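Local atomic coordinates of 2,3-dihydroxybenzoate-AMP ligase (Mycobacterium smegmatis, PDB entry 5KEI), a protein that belongs to the ANL superfamily of AMP-binding enzymes, with a large AMP-binding region followed by a smaller C-terminal domain. Residues L99-N104 / A132-F137; L209-G214 / A256-L261; T297-V302 / K307-A312; D458-G463 / A485-L490; A517-R522 / S528-L533. All blocks are in the same frame, centred on the assembly; numbering follows the deposited sequence.

Interaction 1 of 5, residues L99-N104 / A132-F137; sequences LVQLPN and AELTHF
Leu-99 on strand 97-101 and Phe-137 on helix 131-141 set their side chains at about a right angle, the leucine meeting the phenylalanine near its root instead of at the ring. CD2 of Leu-99 lies 3.8 Å from CB of Phe-137. Its other methyl, CD1, turns to the helix backbone and stands 3.6 Å from the carbonyl O of Leu-134. With CG beside its own backbone N (chi1 -65°), the Phe-137 ring leads away from the strand, toward His-129, which it meets edge-to-face. Two residues further along the strand, Gln-101 holds its CG opposite the backbone N (chi1 -178°) and stretches toward the helix, where OE1 comes within 3.9 Å of CD1 of Leu-134. The amide is fixed from elsewhere, since NE2 is hydrogen-bonded to the backbone O of both Leu-126 and His-129, in the connection leading into the helix. Strand segment 99-101 and helix segment 132-137 run nearly antiparallel, at 153° with axes 10.2 Å apart, as in the alpha/beta layering of the AMP-binding region. No hydrogen bond joins the two segments; what holds them is buried van der Waals contact, methyl groups against carbon and oxygen, with NE2 of Gln-101 satisfied by the connecting loop.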
# COMPACT_ATOMS: atom_id res chain seq x y z
N LEU A 99 -7.77 -6.85 -11.51
CA LEU A 99 -8.09 -6.71 -10.10
C LEU A 99 -7.95 -8.06 -9.42
O LEU A 99 -8.49 -9.05 -9.89
CB LEU A 99 -9.50 -6.16 -9.90
CG LEU A 99 -9.80 -4.76 -10.44
CD1 LEU A 99 -11.23 -4.35 -10.10
CD2 LEU A 99 -8.83 -3.75 -9.89
N VAL A 100 -7.23 -8.09 -8.31
CA VAL A 100 -7.04 -9.34 -7.56
C VAL A 100 -7.50 -9.22 -6.09
O VAL A 100 -7.10 -8.30 -5.38
CB VAL A 100 -5.57 -9.78 -7.60
CG1 VAL A 100 -5.39 -11.10 -6.87
CG2 VAL A 100 -5.10 -9.86 -9.03
N GLN A 101 -8.34 -10.16 -5.67
CA GLN A 101 -8.82 -10.22 -4.29
C GLN A 101 -8.92 -11.67 -3.82
O GLN A 101 -9.94 -12.32 -3.99
CB GLN A 101 -10.18 -9.52 -4.16
CG GLN A 101 -10.73 -9.49 -2.73
CD GLN A 101 -11.99 -8.65 -2.56
OE1 GLN A 101 -13.03 -8.90 -3.19
NE2 GLN A 101 -11.90 -7.64 -1.70
N LEU A 102 -7.84 -12.17 -3.23
CA LEU A 102 -7.76 -13.56 -2.82
C LEU A 102 -7.42 -13.72 -1.33
O LEU A 102 -6.64 -12.94 -0.78
CB LEU A 102 -6.71 -14.29 -3.67
CG LEU A 102 -7.00 -14.48 -5.16
CD1 LEU A 102 -5.81 -15.17 -5.80
CD2 LEU A 102 -8.24 -15.32 -5.33
N PRO A 103 -7.99 -14.75 -0.69
CA PRO A 103 -7.68 -15.14 0.69
C PRO A 103 -6.22 -15.60 0.84
O PRO A 103 -5.55 -15.79 -0.17
CB PRO A 103 -8.64 -16.30 0.94
CG PRO A 103 -8.93 -16.85 -0.43
CD PRO A 103 -8.98 -15.66 -1.31
N ASN A 104 -5.75 -15.77 2.07
CA ASN A 104 -4.40 -16.27 2.34
C ASN A 104 -4.26 -17.77 2.09
O ASN A 104 -4.43 -18.58 3.00
CB ASN A 104 -3.98 -15.95 3.77
CG ASN A 104 -3.57 -14.52 3.93
OD1 ASN A 104 -3.82 -13.67 3.05
ND2 ASN A 104 -2.92 -14.22 5.04
N ALA A 132 -18.04 -0.63 -3.86
CA ALA A 132 -17.66 0.75 -4.11
C ALA A 132 -16.15 0.87 -4.42
O ALA A 132 -15.77 1.47 -5.43
CB ALA A 132 -18.04 1.61 -2.91
N GLU A 133 -15.31 0.27 -3.57
CA GLU A 133 -13.85 0.25 -3.77
C GLU A 133 -13.44 -0.39 -5.11
O GLU A 133 -12.76 0.23 -5.93
CB GLU A 133 -13.15 -0.49 -2.64
CG GLU A 133 -13.20 0.20 -1.29
CD GLU A 133 -14.54 0.07 -0.59
OE1 GLU A 133 -15.17 -1.01 -0.66
OE2 GLU A 133 -14.97 1.06 0.04
N LEU A 134 -13.85 -1.64 -5.30
CA LEU A 134 -13.50 -2.39 -6.50
C LEU A 134 -13.94 -1.67 -7.77
O LEU A 134 -13.21 -1.66 -8.78
CB LEU A 134 -14.09 -3.80 -6.45
CG LEU A 134 -13.48 -4.81 -5.45
CD1 LEU A 134 -13.53 -6.24 -5.99
CD2 LEU A 134 -12.05 -4.45 -5.02
N THR A 135 -15.12 -1.06 -7.72
CA THR A 135 -15.65 -0.30 -8.85
C THR A 135 -14.74 0.87 -9.21
O THR A 135 -14.36 1.03 -10.37
CB THR A 135 -17.07 0.21 -8.55
OG1 THR A 135 -17.99 -0.85 -8.80
CG2 THR A 135 -17.43 1.40 -9.42
N HIS A 136 -14.38 1.66 -8.21
CA HIS A 136 -13.44 2.76 -8.40
C HIS A 136 -12.06 2.26 -8.85
O HIS A 136 -11.45 2.87 -9.72
CB HIS A 136 -13.34 3.56 -7.10
CG HIS A 136 -12.31 4.65 -7.14
ND1 HIS A 136 -12.50 5.83 -7.85
CD2 HIS A 136 -11.11 4.76 -6.55
CE1 HIS A 136 -11.45 6.60 -7.69
NE2 HIS A 136 -10.58 5.98 -6.91
N PHE A 137 -11.58 1.15 -8.28
CA PHE A 137 -10.31 0.55 -8.74
C PHE A 137 -10.37 0.15 -10.23
O PHE A 137 -9.45 0.47 -10.99
CB PHE A 137 -9.92 -0.67 -7.89
CG PHE A 137 -9.60 -0.34 -6.45
CD1 PHE A 137 -9.21 0.94 -6.10
CD2 PHE A 137 -9.71 -1.29 -5.46
CE1 PHE A 137 -8.94 1.27 -4.77
CE2 PHE A 137 -9.43 -0.98 -4.14
CZ PHE A 137 -9.05 0.30 -3.79

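Interaction 2 of 5, residues L209-G214 / A256-L261; sequences LLLVSG and AHNFPL
Leu-211 of strand 207-212 divides its two methyl groups across segment 256-261, CD1 going to Asn-258 and CD2 to Ala-256 and Leu-261. CD1 rests against the side chain of Asn-258, 3.8 Å from OD1 and also near CB and CG of that residue. CD2 lies 4.1 Å from the carbonyl O of Ala-256 and 4.2 Å from CD2 of Leu-261, a loose contact. A water bridges the backbones: it donates to the O of Ala-256 at 2.7 Å and accepts only weakly, at 3.4 Å, from the N of Val-212.

In the next shell, Asn-258 has its CG opposite the backbone N (chi1 -169°), which lays the amide beside the leucine, and OD1 is bound by a hydrogen bond with the OH of Tyr-230. The start of the helix is fixed by His-257 at the N-cap: its ND1 accepts from the N of Phe-259 at 2.9 Å, nearly straight at 172° and close to the plane of the imidazole. This capping bond ties the imidazole to the first turn, the turn from which Asn-258 and Leu-261 reach the strand.

Around this core, strand 207-212 lies between strands 121-124 and 222-226 and is hydrogen-bonded to both. Tyr-230 of helix 227-240 packs on Leu-209, Leu-211 and Leu-261, while Arg-225 of strand 222-226 touches Leu-211 and Asn-258. Short helix 258-262 is thus fitted against a face of this sheet, with helix 227-240 beside it.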
# COMPACT_ATOMS: atom_id res chain seq x y z
N LEU A 209 3.11 -3.97 -10.61
CA LEU A 209 1.78 -4.16 -10.02
C LEU A 209 1.26 -2.85 -9.43
O LEU A 209 2.01 -1.89 -9.30
CB LEU A 209 1.80 -5.26 -8.95
CG LEU A 209 2.87 -5.24 -7.84
CD1 LEU A 209 2.67 -4.10 -6.86
CD2 LEU A 209 2.87 -6.55 -7.07
N LEU A 210 -0.03 -2.81 -9.07
CA LEU A 210 -0.56 -1.64 -8.35
C LEU A 210 -0.96 -2.05 -6.92
O LEU A 210 -1.71 -3.01 -6.71
CB LEU A 210 -1.75 -1.02 -9.09
CG LEU A 210 -1.53 -0.71 -10.59
CD1 LEU A 210 -2.80 -0.23 -11.28
CD2 LEU A 210 -0.41 0.31 -10.81
N LEU A 211 -0.44 -1.33 -5.94
CA LEU A 211 -0.91 -1.53 -4.56
C LEU A 211 -2.06 -0.57 -4.29
O LEU A 211 -2.25 0.41 -5.01
CB LEU A 211 0.22 -1.31 -3.55
CG LEU A 211 1.47 -2.19 -3.67
CD1 LEU A 211 2.57 -1.62 -2.81
CD2 LEU A 211 1.17 -3.61 -3.23
N VAL A 212 -2.82 -0.87 -3.25
CA VAL A 212 -3.87 0.00 -2.77
C VAL A 212 -3.37 0.85 -1.59
O VAL A 212 -2.62 0.37 -0.74
CB VAL A 212 -5.12 -0.81 -2.35
CG1 VAL A 212 -6.16 0.08 -1.72
CG2 VAL A 212 -5.71 -1.51 -3.57
N SER A 213 -3.77 2.11 -1.57
CA SER A 213 -3.40 3.05 -0.54
C SER A 213 -4.35 2.98 0.66
O SER A 213 -5.57 3.06 0.49
CB SER A 213 -3.41 4.46 -1.13
OG SER A 213 -3.06 5.42 -0.15
N GLY A 214 -3.81 2.84 1.86
CA GLY A 214 -4.65 2.77 3.05
C GLY A 214 -5.08 4.14 3.56
O GLY A 214 -4.74 4.52 4.68
N ALA A 256 -2.16 -9.46 0.27
CA ALA A 256 -2.01 -8.48 -0.81
C ALA A 256 -1.51 -7.14 -0.30
O ALA A 256 -1.14 -6.27 -1.09
CB ALA A 256 -3.33 -8.28 -1.54
N HIS A 257 -1.49 -6.98 1.01
CA HIS A 257 -0.97 -5.74 1.59
C HIS A 257 0.55 -5.69 1.47
O HIS A 257 1.23 -6.71 1.67
CB HIS A 257 -1.38 -5.61 3.05
CG HIS A 257 -1.11 -4.25 3.63
ND1 HIS A 257 0.14 -3.84 4.02
CD2 HIS A 257 -1.94 -3.20 3.85
CE1 HIS A 257 0.08 -2.61 4.48
NE2 HIS A 257 -1.17 -2.19 4.39
N ASN A 258 1.08 -4.51 1.14
CA ASN A 258 2.51 -4.28 1.05
C ASN A 258 3.33 -4.96 2.16
O ASN A 258 4.37 -5.58 1.91
CB ASN A 258 2.79 -2.78 1.06
CG ASN A 258 4.22 -2.45 0.71
OD1 ASN A 258 4.84 -3.14 -0.10
ND2 ASN A 258 4.75 -1.39 1.30
N PHE A 259 2.82 -4.89 3.39
CA PHE A 259 3.61 -5.29 4.55
C PHE A 259 3.94 -6.80 4.52
O PHE A 259 5.11 -7.15 4.54
CB PHE A 259 2.88 -4.86 5.84
CG PHE A 259 3.69 -5.03 7.10
CD1 PHE A 259 5.07 -5.19 7.06
CD2 PHE A 259 3.05 -5.04 8.34
CE1 PHE A 259 5.81 -5.34 8.22
CE2 PHE A 259 3.79 -5.21 9.52
CZ PHE A 259 5.18 -5.35 9.45
N PRO A 260 2.92 -7.71 4.43
CA PRO A 260 3.33 -9.12 4.30
C PRO A 260 3.65 -9.56 2.87
O PRO A 260 3.98 -10.73 2.65
CB PRO A 260 2.11 -9.90 4.80
CG PRO A 260 0.94 -8.99 4.44
CD PRO A 260 1.45 -7.57 4.59
N LEU A 261 3.51 -8.65 1.91
CA LEU A 261 3.84 -9.00 0.54
C LEU A 261 5.35 -8.82 0.24
O LEU A 261 5.96 -9.63 -0.44
CB LEU A 261 2.99 -8.17 -0.43
CG LEU A 261 3.14 -8.50 -1.91
CD1 LEU A 261 2.85 -9.98 -2.15
CD2 LEU A 261 2.20 -7.60 -2.71
O HOH W 1 -2.05 -3.77 -1.71

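Interaction 3 of 5, residues T297-V302 / K307-A312; sequences TATALV and KLWAQA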
# COMPACT_ATOMS: atom_id res chain seq x y z
N THR A 297 9.62 -19.12 11.96
CA THR A 297 10.64 -18.31 12.59
C THR A 297 10.33 -16.81 12.54
O THR A 297 10.94 -16.01 13.26
CB THR A 297 12.02 -18.55 11.95
OG1 THR A 297 12.03 -18.01 10.63
CG2 THR A 297 12.34 -20.06 11.89
N ALA A 298 9.39 -16.42 11.68
CA ALA A 298 9.13 -15.01 11.43
C ALA A 298 7.68 -14.75 11.07
O ALA A 298 7.04 -15.56 10.40
CB ALA A 298 10.06 -14.50 10.28
N THR A 299 7.16 -13.61 11.51
CA THR A 299 5.83 -13.19 11.09
C THR A 299 5.66 -11.70 11.25
O THR A 299 6.49 -11.03 11.86
CB THR A 299 4.72 -13.93 11.85
OG1 THR A 299 3.45 -13.63 11.26
CG2 THR A 299 4.70 -13.54 13.33
N ALA A 300 4.59 -11.16 10.69
CA ALA A 300 4.30 -9.75 10.82
C ALA A 300 2.89 -9.59 11.32
O ALA A 300 1.98 -10.28 10.86
CB ALA A 300 4.50 -9.02 9.49
N LEU A 301 2.71 -8.68 12.28
CA LEU A 301 1.41 -8.41 12.88
C LEU A 301 1.19 -6.91 13.05
O LEU A 301 2.08 -6.10 12.81
CB LEU A 301 1.28 -9.09 14.26
CG LEU A 301 1.53 -10.59 14.39
CD1 LEU A 301 1.52 -11.00 15.84
CD2 LEU A 301 0.49 -11.37 13.60
N VAL A 302 0.00 -6.56 13.51
CA VAL A 302 -0.35 -5.19 13.79
C VAL A 302 -0.36 -5.12 15.33
O VAL A 302 -0.43 -6.17 15.97
CB VAL A 302 -1.71 -4.83 13.12
CG1 VAL A 302 -2.92 -5.19 14.00
CG2 VAL A 302 -1.76 -3.39 12.66
N LYS A 307 -0.50 -7.67 20.70
CA LYS A 307 -0.85 -7.58 22.11
C LYS A 307 -1.76 -8.73 22.52
O LYS A 307 -1.59 -9.33 23.57
CB LYS A 307 -1.51 -6.22 22.42
CG LYS A 307 -2.00 -6.11 23.85
CD LYS A 307 -2.16 -4.66 24.33
CE LYS A 307 -3.17 -3.86 23.54
NZ LYS A 307 -3.32 -2.44 24.06
N LEU A 308 -2.73 -9.05 21.66
CA LEU A 308 -3.62 -10.18 21.90
C LEU A 308 -2.85 -11.50 22.00
O LEU A 308 -3.10 -12.27 22.92
CB LEU A 308 -4.68 -10.25 20.79
CG LEU A 308 -5.74 -11.35 20.90
CD1 LEU A 308 -6.64 -11.11 22.10
CD2 LEU A 308 -6.57 -11.50 19.61
N TRP A 309 -1.89 -11.76 21.10
CA TRP A 309 -1.07 -12.98 21.17
C TRP A 309 -0.28 -13.08 22.45
O TRP A 309 -0.11 -14.16 23.00
CB TRP A 309 -0.06 -13.07 20.03
CG TRP A 309 -0.58 -13.42 18.69
CD1 TRP A 309 -1.86 -13.31 18.24
CD2 TRP A 309 0.19 -13.92 17.59
NE1 TRP A 309 -1.94 -13.72 16.94
CE2 TRP A 309 -0.69 -14.09 16.51
CE3 TRP A 309 1.55 -14.23 17.42
CZ2 TRP A 309 -0.27 -14.57 15.27
CZ3 TRP A 309 1.96 -14.71 16.20
CH2 TRP A 309 1.06 -14.88 15.13
N ALA A 310 0.28 -11.95 22.88
CA ALA A 310 1.12 -11.88 24.07
C ALA A 310 0.33 -12.28 25.32
O ALA A 310 0.78 -13.10 26.12
CB ALA A 310 1.70 -10.47 24.22
N GLN A 311 -0.86 -11.71 25.49
CA GLN A 311 -1.68 -12.05 26.64
C GLN A 311 -2.43 -13.35 26.39
O GLN A 311 -3.43 -13.62 27.04
CB GLN A 311 -2.63 -10.90 26.97
CG GLN A 311 -3.66 -10.60 25.92
CD GLN A 311 -4.41 -9.31 26.17
OE1 GLN A 311 -3.87 -8.37 26.76
NE2 GLN A 311 -5.66 -9.25 25.72
N ALA A 312 -1.95 -14.14 25.44
CA ALA A 312 -2.49 -15.48 25.20
C ALA A 312 -1.52 -16.50 25.74
O ALA A 312 -1.89 -17.64 25.98
CB ALA A 312 -2.74 -15.71 23.72
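Trp-309 and Leu-301 bury most of the surface here, and Thr-299 adds a smaller share. The leucine side chain meets the indole at about a right angle and sets CD1 over one face of the six-membered ring, 3.5 Å from its centroid and only 10° off the normal, a CH-pi contact. Its second methyl, CD2, reaches across to the far part of the same ring, 3.7 Å from CZ2 of Trp-309. The CG of Trp-309 stands beside its backbone N (chi1 -75°), and the indole projects from the helix toward the strand. Strand 298-301 runs in the interior of the large mixed sheet of the AMP-binding region, flanked by parallel strands 248-251 and 325-328; helix 303-310 follows directly, with Val-302 at its N-cap, and folds back so that Trp-309, in its second turn, lies against the strand it has just left. From the strand, Thr-299 approaches the tryptophan from the opposite direction, its CG2 lying 4.1 Å from CZ3 of Trp-309. The OG1 of Thr-299 is hydrogen-bonded to the O of Leu-250 on the neighbouring strand. The indole NE1 is likewise satisfied, by the O of Pro-282, while Pro-284 and Ala-287 of helix 284-294 also touch the Trp-309 side chain.

Interaction 4 of 5, residues D458-G463 / A485-L490; sequences DVIVRG and AAAVAL
Two separate beta elements of the C-terminal part of the enzyme pack here: the two-stranded antiparallel hairpin 459-462/465-468 and strand 482-492, an outer strand of the three-stranded sheet. Segments 459-462 and 485-490 cross at 49° with axes 7.3 Å apart, and no hydrogen bond passes between them, so the strands meet by side chains and do not extend one sheet. Ile-460 carries the contact, laid against Ala-487 and Ala-489. Its branches part at CB: with CG1 beside the backbone N (chi1 -53°) and the chain extended onward to CD1, one arm slants back toward Ala-487 while CG2 meets Ala-489. CG2 of Ile-460 lies 3.8 Å from CB of Ala-489. Consistent with the small alanine side chains, the isoleucine comes close to the backbone. Ile-499 of strand 498-505 and Glu-497 also touch Ile-460, and Ala-469 and Leu-472 of helix 469-477 lie against Ala-487. Lys-549 spans the two elements, its NZ forming a salt bridge with OD2 of Asp-458 and a hydrogen bond with O of Ala-487. At the end of the long arm, CD1 of Ile-460 lies 4.1 Å from CB of Ala-487 and 3.8 Å from O of Val-488.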
# COMPACT_ATOMS: atom_id res chain seq x y z
N ASP A 458 -6.17 19.22 10.58
CA ASP A 458 -6.59 20.54 10.14
C ASP A 458 -8.06 20.74 10.53
O ASP A 458 -8.98 20.34 9.81
CB ASP A 458 -6.36 20.69 8.64
CG ASP A 458 -6.58 22.10 8.14
OD1 ASP A 458 -6.84 22.98 8.99
OD2 ASP A 458 -6.47 22.33 6.91
N VAL A 459 -8.26 21.35 11.69
CA VAL A 459 -9.59 21.41 12.27
C VAL A 459 -10.21 22.80 12.17
O VAL A 459 -9.57 23.81 12.47
CB VAL A 459 -9.56 20.98 13.75
CG1 VAL A 459 -8.49 21.74 14.51
CG2 VAL A 459 -10.92 21.19 14.38
N ILE A 460 -11.47 22.83 11.74
CA ILE A 460 -12.27 24.06 11.76
C ILE A 460 -13.32 23.98 12.85
O ILE A 460 -14.15 23.06 12.87
CB ILE A 460 -12.98 24.30 10.43
CG1 ILE A 460 -11.97 24.24 9.27
CG2 ILE A 460 -13.76 25.63 10.50
CD1 ILE A 460 -12.60 24.34 7.89
N VAL A 461 -13.29 24.94 13.77
CA VAL A 461 -14.23 24.92 14.89
C VAL A 461 -15.51 25.66 14.49
O VAL A 461 -15.62 26.87 14.63
CB VAL A 461 -13.59 25.51 16.18
CG1 VAL A 461 -14.56 25.44 17.35
CG2 VAL A 461 -12.34 24.73 16.53
N ARG A 462 -16.47 24.90 13.96
CA ARG A 462 -17.71 25.46 13.44
C ARG A 462 -18.89 25.14 14.34
O ARG A 462 -19.43 24.04 14.29
CB ARG A 462 -17.99 24.94 12.03
CG ARG A 462 -19.28 25.47 11.49
CD ARG A 462 -19.83 24.76 10.27
NE ARG A 462 -20.87 25.60 9.67
CZ ARG A 462 -22.16 25.57 10.01
NH1 ARG A 462 -22.61 24.73 10.92
NH2 ARG A 462 -23.00 26.40 9.41
N GLY A 463 -19.31 26.11 15.15
CA GLY A 463 -20.30 25.85 16.17
C GLY A 463 -19.76 24.85 17.17
O GLY A 463 -18.62 24.94 17.61
N ALA A 485 -9.56 21.39 -3.97
CA ALA A 485 -10.46 21.96 -2.96
C ALA A 485 -9.71 22.37 -1.71
O ALA A 485 -8.74 21.71 -1.33
CB ALA A 485 -11.57 20.99 -2.61
N ALA A 486 -10.14 23.45 -1.07
CA ALA A 486 -9.59 23.85 0.22
C ALA A 486 -10.70 24.33 1.18
O ALA A 486 -11.41 25.29 0.91
CB ALA A 486 -8.55 24.94 0.04
N ALA A 487 -10.86 23.62 2.30
CA ALA A 487 -11.80 24.03 3.34
C ALA A 487 -11.06 24.94 4.29
O ALA A 487 -10.05 24.55 4.89
CB ALA A 487 -12.39 22.82 4.07
N VAL A 488 -11.53 26.17 4.40
CA VAL A 488 -10.82 27.18 5.15
C VAL A 488 -11.72 27.73 6.28
O VAL A 488 -12.95 27.75 6.15
CB VAL A 488 -10.34 28.31 4.21
CG1 VAL A 488 -9.39 29.21 4.91
CG2 VAL A 488 -9.65 27.71 2.98
N ALA A 489 -11.09 28.14 7.37
CA ALA A 489 -11.79 28.70 8.52
C ALA A 489 -11.82 30.22 8.44
O ALA A 489 -10.78 30.86 8.28
CB ALA A 489 -11.13 28.26 9.82
N LEU A 490 -13.02 30.79 8.53
CA LEU A 490 -13.19 32.23 8.62
C LEU A 490 -13.86 32.59 9.94
O LEU A 490 -14.80 31.90 10.35
CB LEU A 490 -14.01 32.74 7.45
CG LEU A 490 -13.35 32.49 6.11
CD1 LEU A 490 -14.36 32.76 5.02
CD2 LEU A 490 -12.12 33.37 5.95

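Interaction 5 of 5, residues A517-R522 / S528-L533; sequences AHLEQR and SRPDAL
With CG beside the backbone N (chi1 -65°), Leu-519 directs its methyls from helix 512-521 toward segment 528-533, and Arg-529 answers with a chain extended from CG to NE that carries its guanidinium across the helix to Glu-520. The two belong to a beta-alpha-beta unit, strand 498-505, helix 512-521 and strand 532-535, and the contact lies where the chain returns from the helix to the last strand.

The leucine and Pro-530 reach toward each other tip to tip, CD1 of Leu-519 standing 3.6 Å from CD of Pro-530. The same methyl lies 4.1 Å from CG of Arg-529, whose side chain slides past the leucine in the opposite direction. Beyond Leu-519 are Leu-472, His-475 and Leu-476 of helix 469-477, and Pro-530 rests on Ile-499 and Ala-501 of strand 498-505, so this apolar end of the contact lies inside the domain.

Its other end is at the surface. Glu-520 holds CG opposite the backbone N (chi1 174°), and its extended chain crosses that of the arginine at a slant, the carboxylate and guanidinium planes 41° apart. The opposite charges are near each other but do not form a salt bridge: OE2 of Glu-520 is 4.4 Å from NH2 of Arg-529, a separation at which any attraction is probably modest. The guanidinium is held by the connecting loop, where NH2 is hydrogen-bonded to O of Val-524. Over one face of the guanidinium sits the aliphatic root of the glutamate, CB of Glu-520 lying 3.4 Å from NH2 of Arg-529.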
# COMPACT_ATOMS: atom_id res chain seq x y z
N ALA A 517 -25.69 18.79 -1.78
CA ALA A 517 -26.37 17.54 -2.13
C ALA A 517 -25.37 16.38 -2.28
O ALA A 517 -25.62 15.27 -1.82
CB ALA A 517 -27.17 17.72 -3.42
N HIS A 518 -24.23 16.66 -2.91
CA HIS A 518 -23.18 15.66 -3.10
C HIS A 518 -22.61 15.21 -1.76
O HIS A 518 -22.31 14.03 -1.57
CB HIS A 518 -22.05 16.22 -3.98
CG HIS A 518 -20.88 15.30 -4.14
ND1 HIS A 518 -20.81 14.36 -5.14
CD2 HIS A 518 -19.74 15.17 -3.42
CE1 HIS A 518 -19.67 13.70 -5.04
NE2 HIS A 518 -19.00 14.17 -3.99
N LEU A 519 -22.44 16.16 -0.84
CA LEU A 519 -21.93 15.83 0.49
C LEU A 519 -22.90 14.97 1.30
O LEU A 519 -22.46 14.14 2.09
CB LEU A 519 -21.60 17.10 1.27
CG LEU A 519 -20.46 17.89 0.64
CD1 LEU A 519 -20.06 19.02 1.56
CD2 LEU A 519 -19.29 16.96 0.36
N GLU A 520 -24.20 15.17 1.12
CA GLU A 520 -25.20 14.45 1.89
C GLU A 520 -25.32 12.99 1.43
O GLU A 520 -25.44 12.08 2.25
CB GLU A 520 -26.56 15.15 1.78
CG GLU A 520 -27.69 14.39 2.43
CD GLU A 520 -29.04 15.00 2.12
OE1 GLU A 520 -29.15 15.71 1.09
OE2 GLU A 520 -29.99 14.77 2.91
N GLN A 521 -25.30 12.79 0.11
CA GLN A 521 -25.29 11.45 -0.47
C GLN A 521 -24.08 10.62 -0.01
O GLN A 521 -24.14 9.39 0.01
CB GLN A 521 -25.30 11.53 -2.00
CG GLN A 521 -26.57 12.17 -2.59
CD GLN A 521 -27.83 11.34 -2.32
OE1 GLN A 521 -28.59 11.65 -1.39
NE2 GLN A 521 -28.06 10.31 -3.13
N ARG A 522 -22.99 11.29 0.36
CA ARG A 522 -21.79 10.62 0.84
C ARG A 522 -21.79 10.45 2.36
O ARG A 522 -20.87 9.85 2.92
CB ARG A 522 -20.53 11.39 0.40
CG ARG A 522 -20.38 11.54 -1.12
CD ARG A 522 -19.01 12.09 -1.49
NE ARG A 522 -17.95 11.36 -0.80
CZ ARG A 522 -17.44 10.21 -1.23
NH1 ARG A 522 -17.90 9.69 -2.36
NH2 ARG A 522 -16.49 9.60 -0.55
N SER A 528 -21.14 19.92 9.02
CA SER A 528 -19.80 19.86 8.46
C SER A 528 -19.80 20.24 6.98
O SER A 528 -18.85 19.93 6.26
CB SER A 528 -19.20 18.46 8.63
OG SER A 528 -18.86 18.21 9.98
N ARG A 529 -20.85 20.89 6.52
CA ARG A 529 -20.90 21.30 5.13
C ARG A 529 -20.46 22.75 5.03
O ARG A 529 -20.63 23.51 5.98
CB ARG A 529 -22.30 21.10 4.56
CG ARG A 529 -22.76 19.66 4.64
CD ARG A 529 -24.11 19.49 3.97
NE ARG A 529 -24.74 18.23 4.35
CZ ARG A 529 -26.05 18.05 4.39
NH1 ARG A 529 -26.86 19.04 4.06
NH2 ARG A 529 -26.54 16.87 4.76
N PRO A 530 -19.85 23.13 3.89
CA PRO A 530 -19.30 24.49 3.79
C PRO A 530 -20.42 25.54 3.82
O PRO A 530 -21.46 25.30 3.22
CB PRO A 530 -18.59 24.51 2.43
CG PRO A 530 -18.60 23.11 1.94
CD PRO A 530 -19.73 22.40 2.63
N ASP A 531 -20.19 26.66 4.49
CA ASP A 531 -21.16 27.75 4.53
C ASP A 531 -21.09 28.59 3.25
O ASP A 531 -22.07 29.25 2.86
CB ASP A 531 -20.93 28.64 5.76
CG ASP A 531 -20.89 27.86 7.06
OD1 ASP A 531 -21.97 27.47 7.56
OD2 ASP A 531 -19.77 27.64 7.58
N ALA A 532 -19.93 28.59 2.60
CA ALA A 532 -19.74 29.40 1.40
C ALA A 532 -18.84 28.71 0.39
O ALA A 532 -17.98 27.91 0.76
CB ALA A 532 -19.17 30.76 1.76
N LEU A 533 -19.03 29.02 -0.88
CA LEU A 533 -18.25 28.41 -1.94
C LEU A 533 -17.56 29.50 -2.76
O LEU A 533 -18.22 30.44 -3.21
CB LEU A 533 -19.15 27.55 -2.83
CG LEU A 533 -18.56 27.10 -4.15
CD1 LEU A 533 -17.53 26.01 -3.93
CD2 LEU A 533 -19.68 26.62 -5.05

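In the fold
The five contacts follow one another along the chain, each closing before the next opens. Interactions 1, 2 and 3 lie in the AMP-binding region. The first two, with centres about 12 Å apart, share the seven-stranded sheet and touch through Phe-137 and Val-212. Interaction 3 belongs to the nine-stranded sheet, and Phe-259 of interaction 2 packs on Ala-300, so interaction 2 touches both interaction 1 and interaction 3. Interactions 4 and 5, with centres about 13 Å apart, both reach the three-stranded sheet of the C-terminal part and come together at Arg-462 and Asp-531, a salt bridge modelled rather short. Interactions 3 and 5 are about 43 Å apart between centres, reflecting the two-part build of the enzyme.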